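Local coordinates for ABC transporter substrate binding protein (Ribose) (Agrobacterium vitis S4, PDB 4WT7) that probably serves as the periplasmic sugar-binding component of an ABC transporter and binds the sugar alcohol D-allitol, at residues I35-A40 with A53-V58; A91-L96 with Q281-V286. All coordinates share one frame; numbering follows the deposited sequence. Where two conformers were deposited one is given.

How the interactions relate
Both interactions are buried, and each sets a strand of the same parallel sheet against a helix on one face of it. Strands 34-39 and 91-95 are neighbours, and the centres of the two contacts lie about 7 Å apart. Interaction 1 is local, within one beta-alpha-beta unit. Interaction 2 brings in helix 275-290 from far along the chain. Aliphatic side chains make most of both contacts, but interaction 1 also includes the amide of Gln54, while interaction 2 is wholly apolar between strand and helix. The 91-96 segment also reaches the allitol pocket through Leu96. Ser38 OG and Gln94 OE1, 2.7 Å apart, probably hydrogen-bond between the two strands.

Interaction 1 (I35-A40 with A53-V58); sequences IGISTA and AQIAEV
Ile37 is the main strand residue facing helix 45-60, and it meets Gln54, Ile55 and Val58. Its CB points at the helix and divides into two branches. The CG2 branch, anti to the backbone N, meets the amide end of Gln54, with CG2 3.7 Å from Gln54 OE1. The two side chains run past each other in opposite directions. The other branch leaves CB beside the backbone N and extends through CG1 (chi2 167°), which carries CD1 to the helix surface. There Ile37 CD1 lies 3.8 Å from Ile55 CA, close over the helix backbone. The same methyl is 4.0 Å from Val58 CG2, one turn further along the helix than Gln54.

Val58 CG2 also touches Ile35, at 4.0 Å from Ile35 CB. This valine methyl therefore contacts both isoleucines of the strand. Gln54 brings the one polar group to the contact. Its NE2 is hydrogen-bonded to Ala50 O in the preceding turn, which ties the buried amide to its own helix. Ile35 and Val58 also touch helix 275-290, through Val286 and Ile283.

The 35-39 strand segment and the 53-58 helix segment run nearly antiparallel, at 171°, and their axes approach to 9.7 Å. This is the strand-to-helix packing of a beta-alpha-beta unit, here strand 34-39, helix 45-60 and strand 64-69, in the alpha/beta fold of a periplasmic binding protein.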
ATOM      1  N   ILE A  35       8.809 -17.650 -14.017  1.00 10.70           N
ATOM      2  CA  ILE A  35       8.849 -16.564 -13.040  1.00 10.09           C
ATOM      3  C   ILE A  35       7.944 -16.852 -11.836  1.00  9.66           C
ATOM      4  O   ILE A  35       6.727 -17.018 -12.001  1.00  9.49           O
ATOM      5  CB  ILE A  35       8.411 -15.204 -13.685  1.00  9.77           C
ATOM      6  CG1 ILE A  35       9.224 -14.909 -14.946  1.00 10.44           C
ATOM      7  CG2 ILE A  35       8.534 -14.071 -12.672  1.00  9.30           C
ATOM      8  CD1 ILE A  35      10.710 -15.151 -14.822  1.00 11.07           C
ATOM      9  N   GLY A  36       8.543 -16.937 -10.647  1.00  9.73           N
ATOM     10  CA  GLY A  36       7.812 -17.129  -9.407  1.00  9.54           C
ATOM     11  C   GLY A  36       7.136 -15.815  -9.043  1.00  8.87           C
ATOM     12  O   GLY A  36       7.796 -14.781  -8.997  1.00  8.73           O
ATOM     13  N   ILE A  37       5.829 -15.839  -8.783  1.00  9.24           N
ATOM     14  CA  ILE A  37       5.144 -14.615  -8.366  1.00  8.75           C
ATOM     15  C   ILE A  37       4.443 -14.847  -7.054  1.00  8.84           C
ATOM     16  O   ILE A  37       3.468 -15.575  -7.013  1.00  9.60           O
ATOM     17  CB  ILE A  37       4.087 -14.190  -9.411  1.00  8.59           C
ATOM     18  CG1 ILE A  37       4.754 -13.872 -10.746  1.00 10.72           C
ATOM     19  CG2 ILE A  37       3.280 -12.952  -8.941  1.00  8.25           C
ATOM     20  CD1 ILE A  37       3.770 -13.776 -11.838  1.00 11.86           C
ATOM     21  N   SER A  38       4.938 -14.230  -5.991  1.00  8.20           N
ATOM     22  CA  SER A  38       4.456 -14.466  -4.621  1.00  8.53           C
ATOM     23  C   SER A  38       3.893 -13.193  -4.009  1.00  8.22           C
ATOM     24  O   SER A  38       4.584 -12.183  -3.955  1.00  8.04           O
ATOM     25  CB  SER A  38       5.602 -14.970  -3.726  1.00  9.14           C
ATOM     26  OG  SER A  38       5.229 -15.072  -2.348  1.00  9.65           O
ATOM     27  N   THR A  39       2.635 -13.242  -3.541  1.00  8.36           N
ATOM     28  CA  THR A  39       2.015 -12.084  -2.894  1.00  8.23           C
ATOM     29  C   THR A  39       1.613 -12.439  -1.461  1.00  8.90           C
ATOM     30  O   THR A  39       1.231 -13.572  -1.199  1.00  9.48           O
ATOM     31  CB  THR A  39       0.783 -11.586  -3.677  1.00  8.02           C
ATOM     32  OG1 THR A  39       0.274 -10.403  -3.069  1.00  8.00           O
ATOM     33  CG2 THR A  39      -0.318 -12.596  -3.732  1.00  8.54           C
ATOM     34  N   ALA A  40       1.714 -11.479  -0.536  1.00  9.01           N
ATOM     35  CA  ALA A  40       1.229 -11.701   0.820  1.00  9.82           C
ATOM     36  C   ALA A  40      -0.295 -11.998   0.804  1.00 10.14           C
ATOM     37  O   ALA A  40      -0.779 -12.798   1.594  1.00 11.04           O
ATOM     38  CB  ALA A  40       1.519 -10.509   1.697  1.00  9.97           C
ATOM     39  N   ALA A  53      -1.727  -8.256 -12.569  1.00 12.36           N
ATOM     40  CA  ALA A  53      -1.015  -7.599 -13.650  1.00 11.97           C
ATOM     41  C   ALA A  53       0.364  -8.204 -13.837  1.00 13.00           C
ATOM     42  O   ALA A  53       0.916  -8.146 -14.924  1.00 13.43           O
ATOM     43  CB  ALA A  53      -0.892  -6.109 -13.370  1.00 12.64           C
ATOM     44  N   GLN A  54       0.949  -8.750 -12.775  1.00  9.07           N
ATOM     45  CA  GLN A  54       2.234  -9.433 -12.923  1.00  9.08           C
ATOM     46  C   GLN A  54       2.019 -10.737 -13.713  1.00  9.29           C
ATOM     47  O   GLN A  54       2.744 -11.054 -14.657  1.00  9.37           O
ATOM     48  CB  GLN A  54       2.818  -9.799 -11.554  1.00  9.00           C
ATOM     49  CG  GLN A  54       3.496  -8.713 -10.816  1.00  8.81           C
ATOM     50  CD  GLN A  54       3.904  -9.164  -9.425  1.00  8.76           C
ATOM     51  OE1 GLN A  54       4.978  -9.730  -9.241  1.00  8.75           O
ATOM     52  NE2 GLN A  54       3.027  -8.936  -8.438  1.00  8.74           N
ATOM     53  N   ILE A  55       1.002 -11.476 -13.320  0.93 10.58           N
ATOM     54  CA  ILE A  55       0.717 -12.746 -13.945  0.93 11.82           C
ATOM     55  C   ILE A  55       0.451 -12.489 -15.426  0.93 11.55           C
ATOM     56  O   ILE A  55       1.039 -13.128 -16.293  0.93 13.12           O
ATOM     57  CB  ILE A  55      -0.492 -13.375 -13.262  0.93 11.43           C
ATOM     58  CG1 ILE A  55      -0.098 -13.847 -11.860  0.93 12.71           C
ATOM     59  CG2 ILE A  55      -1.073 -14.488 -14.103  0.93 10.82           C
ATOM     60  CD1 ILE A  55      -1.265 -14.337 -10.998  0.93 10.92           C
ATOM     61  N   ALA A  56      -0.425 -11.523 -15.699  1.00 12.59           N
ATOM     62  CA  ALA A  56      -0.763 -11.139 -17.061  1.00 13.09           C
ATOM     63  C   ALA A  56       0.496 -10.814 -17.839  1.00 11.33           C
ATOM     64  O   ALA A  56       0.673 -11.287 -18.956  1.00 14.36           O
ATOM     65  CB  ALA A  56      -1.709  -9.932 -17.057  1.00 13.27           C
ATOM     66  N   GLU A  57       1.362  -9.994 -17.256  1.00 10.99           N
ATOM     67  CA  GLU A  57       2.531  -9.498 -17.970  1.00 10.29           C
ATOM     68  C   GLU A  57       3.533 -10.622 -18.238  1.00 11.57           C
ATOM     69  O   GLU A  57       4.171 -10.654 -19.284  1.00 12.28           O
ATOM     70  CB  GLU A  57       3.192  -8.354 -17.206  1.00 10.44           C
ATOM     71  CG  GLU A  57       4.290  -7.632 -17.984  1.00 13.14           C
ATOM     72  CD  GLU A  57       3.815  -6.939 -19.271  1.00 12.01           C
ATOM     73  OE1 GLU A  57       2.646  -7.110 -19.689  1.00 11.90           O
ATOM     74  OE2 GLU A  57       4.640  -6.228 -19.872  1.00 11.45           O
ATOM     75  N   VAL A  58       3.692 -11.541 -17.302  1.00  9.65           N
ATOM     76  CA  VAL A  58       4.632 -12.616 -17.542  1.00  9.80           C
ATOM     77  C   VAL A  58       4.120 -13.418 -18.725  1.00 10.06           C
ATOM     78  O   VAL A  58       4.889 -13.781 -19.627  1.00 10.21           O
ATOM     79  CB  VAL A  58       4.828 -13.545 -16.322  1.00  9.78           C
ATOM     80  CG1 VAL A  58       5.520 -14.830 -16.740  1.00 10.00           C
ATOM     81  CG2 VAL A  58       5.619 -12.860 -15.251  1.00  9.56           C
TER

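Interaction 2 (A91-L96 with Q281-V286); sequences AIVQLL and QAIQNV. With X9X (D-allitol), chain C.
Helix 275-290 lies against strand 91-95 of the parallel sheet in this periplasmic binding protein, and the segments that touch are 185 residues apart in sequence. Val93 makes most of the contact, with its two methyls touching three helix residues. Its CG1, anti to the backbone N (chi1 -167°), meets Ala282 CB at 4.0 Å. Its CG2, beside the backbone N, reaches two side chains. One is Val286, with the two CG2 methyls 3.8 Å apart. The other is Ile283, whose CD1 comes to 3.9 Å from Val93 CG2. The CB of Ile283 does not aim at the strand, but CD1 at the end of its longer branch still makes the touch.

Nearer the start of the strand, Ala91 CB packs on Val286 CG1 at 3.9 Å. Val286 thus uses one methyl for each of the two strand residues.

Beyond the strand, Leu96 lines the allitol pocket, and its CD1 is 3.4 Å from OAE of the ligand. Gln94 NE2 donates a nearly straight bond (170°) to Leu96 O, 2.9 Å away, from above the carbonyl plane. This links the backbone at the pocket to a strand side chain.

Across strand and helix only methyl groups meet, all of them on buried residues. This contact therefore rests on close apolar fit, while other faces of the helix make hydrogen bonds, as Gln284 does to Glu57 and Asn285 to Asn128.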
ATOM      1  N   ALA A  91      13.435 -16.177 -11.834  1.00  9.60           N
ATOM      2  CA  ALA A  91      13.385 -15.060 -10.907  1.00  9.35           C
ATOM      3  C   ALA A  91      12.187 -15.262  -9.958  1.00  9.29           C
ATOM      4  O   ALA A  91      11.277 -16.067 -10.244  1.00  9.43           O
ATOM      5  CB  ALA A  91      13.273 -13.731 -11.665  1.00  9.24           C
ATOM      6  N   ILE A  92      12.209 -14.579  -8.813  1.00  9.10           N
ATOM      7  CA  ILE A  92      11.041 -14.523  -7.949  1.00  9.05           C
ATOM      8  C   ILE A  92      10.667 -13.062  -7.702  1.00  8.85           C
ATOM      9  O   ILE A  92      11.551 -12.233  -7.456  1.00  8.73           O
ATOM     10  CB  ILE A  92      11.342 -15.203  -6.609  1.00  9.05           C
ATOM     11  CG1 ILE A  92      11.554 -16.696  -6.826  1.00  9.27           C
ATOM     12  CG2 ILE A  92      10.239 -14.946  -5.604  1.00  8.98           C
ATOM     13  CD1 ILE A  92      12.048 -17.459  -5.590  1.00  9.29           C
ATOM     14  N   VAL A  93       9.373 -12.726  -7.773  1.00  8.84           N
ATOM     15  CA  VAL A  93       8.940 -11.370  -7.424  1.00  8.68           C
ATOM     16  C   VAL A  93       8.031 -11.476  -6.218  1.00  8.77           C
ATOM     17  O   VAL A  93       7.052 -12.233  -6.231  1.00 10.35           O
ATOM     18  CB  VAL A  93       8.130 -10.626  -8.559  1.00 10.64           C
ATOM     19  CG1 VAL A  93       8.025  -9.142  -8.227  1.00  9.50           C
ATOM     20  CG2 VAL A  93       8.770 -10.801  -9.898  1.00  9.90           C
ATOM     21  N   GLN A  94       8.346 -10.724  -5.180  1.00  8.54           N
ATOM     22  CA  GLN A  94       7.554 -10.749  -3.956  1.00  8.54           C
ATOM     23  C   GLN A  94       6.798  -9.454  -3.784  1.00  8.45           C
ATOM     24  O   GLN A  94       7.369  -8.362  -3.796  1.00  8.33           O
ATOM     25  CB  GLN A  94       8.449 -11.009  -2.736  1.00  8.50           C
ATOM     26  CG  GLN A  94       7.761 -10.830  -1.395  1.00  8.50           C
ATOM     27  CD  GLN A  94       6.611 -11.792  -1.239  1.00  8.65           C
ATOM     28  OE1 GLN A  94       6.683 -12.947  -1.690  1.00  8.78           O
ATOM     29  NE2 GLN A  94       5.550 -11.344  -0.591  1.00  8.67           N
ATOM     30  N   LEU A  95       5.501  -9.596  -3.608  1.00  8.52           N
ATOM     31  CA  LEU A  95       4.604  -8.458  -3.476  1.00  8.48           C
ATOM     32  C   LEU A  95       4.126  -8.308  -2.016  1.00  8.49           C
ATOM     33  O   LEU A  95       3.399  -9.155  -1.489  1.00  8.62           O
ATOM     34  CB  LEU A  95       3.403  -8.622  -4.427  1.00  8.58           C
ATOM     35  CG  LEU A  95       2.221  -7.674  -4.230  1.00  8.58           C
ATOM     36  CD1 LEU A  95       2.628  -6.238  -4.479  1.00  8.45           C
ATOM     37  CD2 LEU A  95       1.079  -8.063  -5.138  1.00  8.71           C
ATOM     38  N   LEU A  96       4.526  -7.202  -1.398  1.00  8.39           N
ATOM     39  CA  LEU A  96       4.101  -6.845  -0.054  1.00  8.41           C
ATOM     40  C   LEU A  96       4.561  -7.876   0.964  1.00  8.47           C
ATOM     41  O   LEU A  96       5.381  -8.770   0.674  1.00  8.47           O
ATOM     42  CB  LEU A  96       2.575  -6.588  -0.009  1.00  8.51           C
ATOM     43  CG  LEU A  96       2.186  -5.246  -0.649  1.00  8.45           C
ATOM     44  CD1 LEU A  96       0.667  -5.084  -0.977  1.00  8.56           C
ATOM     45  CD2 LEU A  96       2.682  -4.118   0.226  1.00  8.38           C
ATOM     46  N   GLN A 281       5.509  -3.068 -14.248  1.00 15.02           N
ATOM     47  CA  GLN A 281       6.877  -2.617 -14.136  1.00 14.28           C
ATOM     48  C   GLN A 281       7.786  -3.693 -13.574  1.00 13.18           C
ATOM     49  O   GLN A 281       8.890  -3.940 -14.101  1.00 14.41           O
ATOM     50  CB  GLN A 281       6.970  -1.398 -13.250  1.00 15.04           C
ATOM     51  CG  GLN A 281       8.235  -0.637 -13.540  1.00 17.31           C
ATOM     52  CD  GLN A 281       8.466   0.462 -12.553  1.00 19.48           C
ATOM     53  OE1 GLN A 281       8.528   1.636 -12.928  1.00 19.03           O
ATOM     54  NE2 GLN A 281       8.618   0.096 -11.272  1.00 19.39           N
ATOM     55  N   ALA A 282       7.331  -4.336 -12.500  1.00  8.87           N
ATOM     56  CA  ALA A 282       8.156  -5.370 -11.871  1.00  8.92           C
ATOM     57  C   ALA A 282       8.565  -6.409 -12.931  1.00  9.22           C
ATOM     58  O   ALA A 282       9.736  -6.732 -13.059  1.00  9.26           O
ATOM     59  CB  ALA A 282       7.425  -6.040 -10.711  1.00  8.98           C
ATOM     60  N   ILE A 283       7.588  -6.903 -13.697  1.00 11.28           N
ATOM     61  CA  ILE A 283       7.861  -7.919 -14.708  1.00 12.28           C
ATOM     62  C   ILE A 283       8.698  -7.379 -15.884  1.00  9.91           C
ATOM     63  O   ILE A 283       9.586  -8.075 -16.410  1.00 10.64           O
ATOM     64  CB  ILE A 283       6.577  -8.566 -15.227  1.00 11.52           C
ATOM     65  CG1 ILE A 283       5.743  -9.096 -14.063  1.00 13.38           C
ATOM     66  CG2 ILE A 283       6.918  -9.720 -16.108  1.00 11.19           C
ATOM     67  CD1 ILE A 283       6.556  -9.921 -13.046  1.00 11.54           C
ATOM     68  N   GLN A 284       8.425  -6.151 -16.300  1.00 13.01           N
ATOM     69  CA  GLN A 284       9.281  -5.489 -17.267  1.00 13.86           C
ATOM     70  C   GLN A 284      10.712  -5.543 -16.737  1.00 14.35           C
ATOM     71  O   GLN A 284      11.639  -5.872 -17.480  1.00 12.94           O
ATOM     72  CB  GLN A 284       8.862  -4.026 -17.520  1.00 12.43           C
ATOM     73  CG  GLN A 284       7.647  -3.845 -18.470  1.00 12.96           C
ATOM     74  CD  GLN A 284       7.982  -4.105 -19.956  1.00 16.33           C
ATOM     75  OE1 GLN A 284       8.836  -3.431 -20.546  1.00 16.48           O
ATOM     76  NE2 GLN A 284       7.303  -5.081 -20.559  1.00 15.05           N
ATOM     77  N   ASN A 285      10.886  -5.227 -15.445  1.00 13.99           N
ATOM     78  CA  ASN A 285      12.224  -5.160 -14.885  1.00 12.96           C
ATOM     79  C   ASN A 285      12.866  -6.546 -14.758  1.00 14.45           C
ATOM     80  O   ASN A 285      14.082  -6.686 -14.893  1.00 13.60           O
ATOM     81  CB  ASN A 285      12.249  -4.365 -13.568  1.00 12.61           C
ATOM     82  CG  ASN A 285      12.142  -2.869 -13.804  1.00 14.62           C
ATOM     83  OD1 ASN A 285      12.125  -2.413 -14.950  1.00 13.53           O
ATOM     84  ND2 ASN A 285      12.057  -2.098 -12.736  1.00 14.65           N
ATOM     85  N   VAL A 286      12.056  -7.576 -14.527  1.00 12.21           N
ATOM     86  CA  VAL A 286      12.588  -8.925 -14.561  1.00 10.64           C
ATOM     87  C   VAL A 286      13.171  -9.269 -15.951  1.00 13.12           C
ATOM     88  O   VAL A 286      14.295  -9.781 -16.057  1.00 12.59           O
ATOM     89  CB  VAL A 286      11.547  -9.966 -14.193  1.00 12.62           C
ATOM     90  CG1 VAL A 286      12.077 -11.358 -14.518  1.00 12.21           C
ATOM     91  CG2 VAL A 286      11.151  -9.837 -12.712  1.00 12.88           C
TER
HETATM   92  OAA X9X C 401       0.275  -3.610   3.654  1.00 12.22           O
HETATM   93  CAG X9X C 401      -0.994  -3.071   3.550  1.00  5.73           C
HETATM   94  CAI X9X C 401      -1.282  -2.137   2.420  1.00  5.41           C
HETATM   95  OAC X9X C 401      -0.648  -0.892   2.591  1.00  9.79           O
HETATM   96  CAK X9X C 401      -1.013  -2.788   1.095  1.00  1.73           C
HETATM   97  OAE X9X C 401      -1.719  -3.968   1.113  1.00 10.31           O
HETATM   98  CAL X9X C 401      -1.581  -1.968  -0.065  1.00 12.27           C
HETATM   99  OAF X9X C 401      -2.936  -1.731   0.099  1.00  9.48           O
HETATM  100  CAJ X9X C 401      -0.842  -0.698  -0.436  1.00  8.59           C
HETATM  101  OAD X9X C 401      -1.162   0.393   0.358  1.00 10.55           O
HETATM  102  CAH X9X C 401       0.662  -0.825  -0.563  1.00  7.04           C
HETATM  103  OAB X9X C 401       1.268   0.060  -1.479  1.00 10.03           O